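Local atomic coordinates of salicylate 5-hydroxylase, large oxygenase component (Ralstonia sp., PDB entry 7C8Z), a protein that hydroxylates salicylate at ring position 5 to give gentisate, as the iron- and [2Fe-2S]-containing oxygenase component of a multicomponent, NADH-dependent enzyme system. Residues R224-E236 with D389-E401. Numbering follows the deposited sequence.
Sequences RQRIPGNWKLMQE and DGEVIEWSQEGFE. With FE (Fe (III) ion), chain J.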
loop_
_atom_site.group_PDB
_atom_site.type_symbol
_atom_site.label_atom_id
_atom_site.label_comp_id
_atom_site.label_asym_id
_atom_site.label_seq_id
_atom_site.Cartn_x
_atom_site.Cartn_y
_atom_site.Cartn_z
ATOM N N ARG A 224 -15.675 10.567 -6.928
ATOM C CA ARG A 224 -15.462 9.212 -6.438
ATOM C C ARG A 224 -14.694 9.246 -5.129
ATOM O O ARG A 224 -13.744 10.019 -4.976
ATOM C CB ARG A 224 -14.697 8.351 -7.459
ATOM C CG ARG A 224 -15.223 8.428 -8.890
ATOM C CD ARG A 224 -14.368 7.619 -9.856
ATOM N NE ARG A 224 -15.094 6.444 -10.315
ATOM C CZ ARG A 224 -15.795 6.400 -11.441
ATOM N NH1 ARG A 224 -15.854 7.465 -12.229
ATOM N NH2 ARG A 224 -16.442 5.294 -11.775
ATOM N N GLN A 225 -15.097 8.389 -4.193
ATOM C CA GLN A 225 -14.384 8.312 -2.926
ATOM C C GLN A 225 -14.388 6.887 -2.398
ATOM O O GLN A 225 -15.394 6.183 -2.484
ATOM C CB GLN A 225 -15.001 9.257 -1.894
ATOM C CG GLN A 225 -16.494 9.091 -1.713
ATOM C CD GLN A 225 -17.051 10.043 -0.672
ATOM O OE1 GLN A 225 -18.156 10.572 -0.821
ATOM N NE2 GLN A 225 -16.283 10.272 0.390
ATOM N N ARG A 226 -13.265 6.477 -1.833
ATOM C CA ARG A 226 -13.144 5.184 -1.172
ATOM C C ARG A 226 -13.265 5.434 0.326
ATOM O O ARG A 226 -12.413 6.107 0.918
ATOM C CB ARG A 226 -11.812 4.522 -1.522
ATOM C CG ARG A 226 -11.534 3.220 -0.792
ATOM C CD ARG A 226 -10.627 2.335 -1.629
ATOM N NE ARG A 226 -11.210 2.084 -2.944
ATOM C CZ ARG A 226 -10.502 1.916 -4.053
ATOM N NH1 ARG A 226 -9.181 1.976 -4.009
ATOM N NH2 ARG A 226 -11.115 1.696 -5.206
ATOM N N ILE A 227 -14.328 4.917 0.933
ATOM C CA ILE A 227 -14.612 5.124 2.349
ATOM C C ILE A 227 -14.347 3.808 3.070
ATOM O O ILE A 227 -15.028 2.810 2.798
ATOM C CB ILE A 227 -16.056 5.601 2.576
ATOM C CG1 ILE A 227 -16.358 6.814 1.696
ATOM C CG2 ILE A 227 -16.276 5.952 4.040
ATOM C CD1 ILE A 227 -17.751 7.353 1.860
ATOM N N PRO A 228 -13.389 3.759 3.990
ATOM C CA PRO A 228 -13.026 2.504 4.676
ATOM C C PRO A 228 -13.965 2.158 5.829
ATOM O O PRO A 228 -13.570 2.117 7.001
ATOM C CB PRO A 228 -11.594 2.791 5.154
ATOM C CG PRO A 228 -11.201 4.115 4.555
ATOM C CD PRO A 228 -12.452 4.846 4.292
ATOM N N GLY A 229 -15.240 1.917 5.494
ATOM C CA GLY A 229 -16.207 1.437 6.459
ATOM C C GLY A 229 -17.161 0.455 5.809
ATOM O O GLY A 229 -17.243 0.365 4.579
ATOM N N ASN A 230 -17.911 -0.262 6.650
ATOM C CA ASN A 230 -18.878 -1.217 6.125
ATOM C C ASN A 230 -19.952 -0.491 5.329
ATOM O O ASN A 230 -20.449 0.561 5.740
ATOM C CB ASN A 230 -19.518 -2.022 7.254
ATOM C CG ASN A 230 -20.379 -3.165 6.740
ATOM O OD1 ASN A 230 -21.573 -2.998 6.502
ATOM N ND2 ASN A 230 -19.773 -4.332 6.565
ATOM N N TRP A 231 -20.333 -1.085 4.197
ATOM C CA TRP A 231 -21.222 -0.409 3.257
ATOM C C TRP A 231 -22.551 -0.040 3.896
ATOM O O TRP A 231 -23.138 0.993 3.549
ATOM C CB TRP A 231 -21.443 -1.291 2.032
ATOM C CG TRP A 231 -22.219 -2.525 2.341
ATOM C CD1 TRP A 231 -21.721 -3.725 2.758
ATOM C CD2 TRP A 231 -23.638 -2.679 2.270
ATOM N NE1 TRP A 231 -22.745 -4.620 2.949
ATOM C CE2 TRP A 231 -23.933 -4.002 2.657
ATOM C CE3 TRP A 231 -24.688 -1.827 1.919
ATOM C CZ2 TRP A 231 -25.233 -4.493 2.701
ATOM C CZ3 TRP A 231 -25.979 -2.316 1.961
ATOM C CH2 TRP A 231 -26.241 -3.637 2.350
ATOM N N LYS A 232 -23.044 -0.872 4.820
ATOM C CA LYS A 232 -24.312 -0.592 5.492
ATOM C C LYS A 232 -24.304 0.783 6.147
ATOM O O LYS A 232 -25.329 1.480 6.163
ATOM C CB LYS A 232 -24.603 -1.680 6.523
ATOM C CG LYS A 232 -24.846 -3.050 5.913
ATOM C CD LYS A 232 -25.487 -4.001 6.910
ATOM C CE LYS A 232 -24.497 -4.420 7.984
ATOM N NZ LYS A 232 -23.506 -5.423 7.495
ATOM N N LEU A 233 -23.145 1.203 6.668
ATOM C CA LEU A 233 -23.050 2.499 7.334
ATOM C C LEU A 233 -23.456 3.643 6.415
ATOM O O LEU A 233 -23.922 4.683 6.893
ATOM C CB LEU A 233 -21.631 2.722 7.847
ATOM C CG LEU A 233 -21.269 1.943 9.104
ATOM C CD1 LEU A 233 -19.816 2.195 9.470
ATOM C CD2 LEU A 233 -22.192 2.327 10.240
ATOM N N MET A 234 -23.303 3.476 5.100
ATOM C CA MET A 234 -23.748 4.522 4.188
ATOM C C MET A 234 -25.267 4.565 4.117
ATOM O O MET A 234 -25.876 5.638 4.220
ATOM C CB MET A 234 -23.145 4.314 2.799
ATOM C CG MET A 234 -23.511 5.407 1.802
ATOM S SD MET A 234 -23.432 7.065 2.509
ATOM C CE MET A 234 -21.680 7.427 2.415
ATOM N N GLN A 235 -25.899 3.399 3.969
ATOM C CA GLN A 235 -27.358 3.345 3.995
ATOM C C GLN A 235 -27.897 3.946 5.284
ATOM O O GLN A 235 -28.734 4.860 5.258
ATOM C CB GLN A 235 -27.828 1.901 3.812
ATOM C CG GLN A 235 -27.719 1.418 2.373
ATOM C CD GLN A 235 -28.804 2.004 1.482
ATOM O OE1 GLN A 235 -29.785 2.569 1.969
ATOM N NE2 GLN A 235 -28.628 1.878 0.168
ATOM N N GLU A 236 -27.394 3.466 6.424
ATOM C CA GLU A 236 -27.726 4.067 7.710
ATOM C C GLU A 236 -27.617 5.582 7.653
ATOM O O GLU A 236 -28.527 6.299 8.084
ATOM C CB GLU A 236 -26.795 3.531 8.797
ATOM C CG GLU A 236 -26.972 2.076 9.141
ATOM C CD GLU A 236 -26.076 1.656 10.285
ATOM O OE1 GLU A 236 -25.626 2.538 11.048
ATOM O OE2 GLU A 236 -25.812 0.446 10.422
ATOM N N ASP A 389 -19.549 12.906 6.336
ATOM C CA ASP A 389 -20.214 11.608 6.282
ATOM C C ASP A 389 -19.201 10.481 6.138
ATOM O O ASP A 389 -19.209 9.516 6.914
ATOM C CB ASP A 389 -21.220 11.586 5.134
ATOM C CG ASP A 389 -22.367 12.549 5.353
ATOM O OD1 ASP A 389 -22.908 12.577 6.482
ATOM O OD2 ASP A 389 -22.723 13.283 4.403
ATOM N N GLY A 390 -18.328 10.579 5.136
ATOM C CA GLY A 390 -17.273 9.592 4.993
ATOM C C GLY A 390 -16.390 9.508 6.223
ATOM O O GLY A 390 -15.995 8.413 6.645
ATOM N N GLU A 391 -16.079 10.660 6.829
ATOM C CA GLU A 391 -15.229 10.633 8.018
ATOM C C GLU A 391 -15.874 9.819 9.138
ATOM O O GLU A 391 -15.252 8.903 9.696
ATOM C CB GLU A 391 -14.926 12.056 8.486
ATOM C CG GLU A 391 -14.234 12.950 7.448
ATOM C CD GLU A 391 -12.757 12.642 7.239
ATOM O OE1 GLU A 391 -12.359 11.457 7.279
ATOM O OE2 GLU A 391 -11.988 13.604 7.034
ATOM N N VAL A 392 -17.140 10.114 9.456
ATOM C CA VAL A 392 -17.783 9.431 10.578
ATOM C C VAL A 392 -18.029 7.967 10.247
ATOM O O VAL A 392 -18.014 7.117 11.145
ATOM C CB VAL A 392 -19.085 10.136 11.020
ATOM C CG1 VAL A 392 -18.810 11.587 11.365
ATOM C CG2 VAL A 392 -20.187 10.013 9.964
ATOM N N ILE A 393 -18.237 7.634 8.970
ATOM C CA ILE A 393 -18.421 6.232 8.608
ATOM C C ILE A 393 -17.129 5.453 8.839
ATOM O O ILE A 393 -17.136 4.358 9.423
ATOM C CB ILE A 393 -18.925 6.123 7.158
ATOM C CG1 ILE A 393 -20.400 6.517 7.103
ATOM C CG2 ILE A 393 -18.726 4.716 6.603
ATOM C CD1 ILE A 393 -20.998 6.429 5.734
ATOM N N GLU A 394 -15.996 6.020 8.419
ATOM C CA GLU A 394 -14.716 5.371 8.683
ATOM C C GLU A 394 -14.480 5.207 10.182
ATOM O O GLU A 394 -14.096 4.126 10.648
ATOM C CB GLU A 394 -13.578 6.171 8.046
ATOM C CG GLU A 394 -12.215 5.526 8.205
ATOM C CD GLU A 394 -11.137 6.215 7.389
ATOM O OE1 GLU A 394 -11.406 7.306 6.844
ATOM O OE2 GLU A 394 -10.020 5.659 7.291
ATOM N N TRP A 395 -14.732 6.268 10.958
ATOM C CA TRP A 395 -14.449 6.207 12.392
ATOM C C TRP A 395 -15.368 5.212 13.095
ATOM O O TRP A 395 -14.946 4.515 14.029
ATOM C CB TRP A 395 -14.565 7.603 13.012
ATOM C CG TRP A 395 -13.722 8.640 12.312
ATOM C CD1 TRP A 395 -12.674 8.409 11.469
ATOM C CD2 TRP A 395 -13.865 10.065 12.385
ATOM N NE1 TRP A 395 -12.157 9.596 11.016
ATOM C CE2 TRP A 395 -12.873 10.629 11.560
ATOM C CE3 TRP A 395 -14.736 10.919 13.066
ATOM C CZ2 TRP A 395 -12.721 12.007 11.406
ATOM C CZ3 TRP A 395 -14.586 12.287 12.907
ATOM C CH2 TRP A 395 -13.587 12.816 12.087
ATOM N N SER A 396 -16.621 5.115 12.648
ATOM C CA SER A 396 -17.524 4.111 13.192
ATOM C C SER A 396 -17.021 2.705 12.893
ATOM O O SER A 396 -17.091 1.819 13.753
ATOM C CB SER A 396 -18.921 4.315 12.615
ATOM O OG SER A 396 -19.379 5.624 12.891
ATOM N N GLN A 397 -16.511 2.482 11.678
ATOM C CA GLN A 397 -15.950 1.170 11.364
ATOM C C GLN A 397 -14.772 0.845 12.274
ATOM O O GLN A 397 -14.626 -0.298 12.735
ATOM C CB GLN A 397 -15.525 1.109 9.900
ATOM C CG GLN A 397 -14.973 -0.248 9.488
ATOM C CD GLN A 397 -15.991 -1.363 9.616
ATOM O OE1 GLN A 397 -17.188 -1.161 9.397
ATOM N NE2 GLN A 397 -15.520 -2.553 9.968
ATOM N N GLU A 398 -13.917 1.837 12.539
ATOM C CA GLU A 398 -12.803 1.623 13.461
ATOM C C GLU A 398 -13.311 1.218 14.839
ATOM O O GLU A 398 -12.829 0.244 15.436
ATOM C CB GLU A 398 -11.949 2.886 13.568
ATOM C CG GLU A 398 -11.436 3.414 12.245
ATOM C CD GLU A 398 -10.563 4.639 12.411
ATOM O OE1 GLU A 398 -9.687 4.862 11.551
ATOM O OE2 GLU A 398 -10.748 5.377 13.402
ATOM N N GLY A 399 -14.311 1.944 15.343
ATOM C CA GLY A 399 -14.895 1.598 16.630
ATOM C C GLY A 399 -15.433 0.180 16.666
ATOM O O GLY A 399 -15.190 -0.564 17.619
ATOM N N PHE A 400 -16.171 -0.212 15.622
ATOM C CA PHE A 400 -16.722 -1.565 15.568
ATOM C C PHE A 400 -15.612 -2.608 15.618
ATOM O O PHE A 400 -15.667 -3.552 16.416
ATOM C CB PHE A 400 -17.570 -1.754 14.309
ATOM C CG PHE A 400 -18.705 -0.782 14.188
ATOM C CD1 PHE A 400 -19.345 -0.301 15.317
ATOM C CD2 PHE A 400 -19.126 -0.341 12.944
ATOM C CE1 PHE A 400 -20.382 0.600 15.207
ATOM C CE2 PHE A 400 -20.164 0.560 12.826
ATOM C CZ PHE A 400 -20.793 1.031 13.960
ATOM N N GLU A 401 -14.582 -2.442 14.783
ATOM C CA GLU A 401 -13.486 -3.410 14.783
ATOM C C GLU A 401 -12.767 -3.457 16.124
ATOM O O GLU A 401 -12.157 -4.479 16.455
ATOM C CB GLU A 401 -12.484 -3.087 13.673
ATOM C CG GLU A 401 -13.084 -3.033 12.286
ATOM C CD GLU A 401 -13.177 -4.396 11.644
ATOM O OE1 GLU A 401 -12.868 -5.394 12.327
ATOM O OE2 GLU A 401 -13.547 -4.472 10.453
HETATM FE FE FE J . -24.894 13.533 6.539
HETATM O O HOH W 1 -26.110 15.027 5.369
#
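Leu233 and Ile393 are the two bumps around which helix 387-402 fits against the strand end, turn and helix start of 224-236. The Leu233 side chain enters a hollow of the long helix lined by Ile393, Ser396, Gln397 and Phe400, a knob-into-hole fit; its CD2 methyl lies 3.7 Å from Phe400 CE2, at the edge of the ring and in its plane. Ile393 fills the recess between strand and short helix. Its CG2, anti to the backbone N, meets Leu233 CB at 3.7 Å and Ile227 CG2 at 3.8 Å. The Met234 chain, bent at both chi2 and chi3, crosses Ile393 at about a right angle and sets CE 3.5 Å from Ile393 CD1.

At the turn the backbones come close: the CA atoms of Gly229 and Glu394 are 4.8 Å apart, and Gly229 CA lies 4.1 Å from Ile393 CG2. Gln397 lays CB and CG along Gly229, then turns at chi2 (62°) so that OE1 accepts from Asn230 N (3.0 Å), the donor standing well above the amide plane. Asn230 OD1 caps the following helix through Lys232 N, while its ND2 binds His349 O. Pro228, centre of an inverse gamma turn, rests its ring against the Glu394 carboxylate. Toward the N-terminal end of helix 387-402, Asp389 OD1 binds the iron, with His243 and His248, in the two-histidine, one-carboxylate facial triad of Rieske oxygenases.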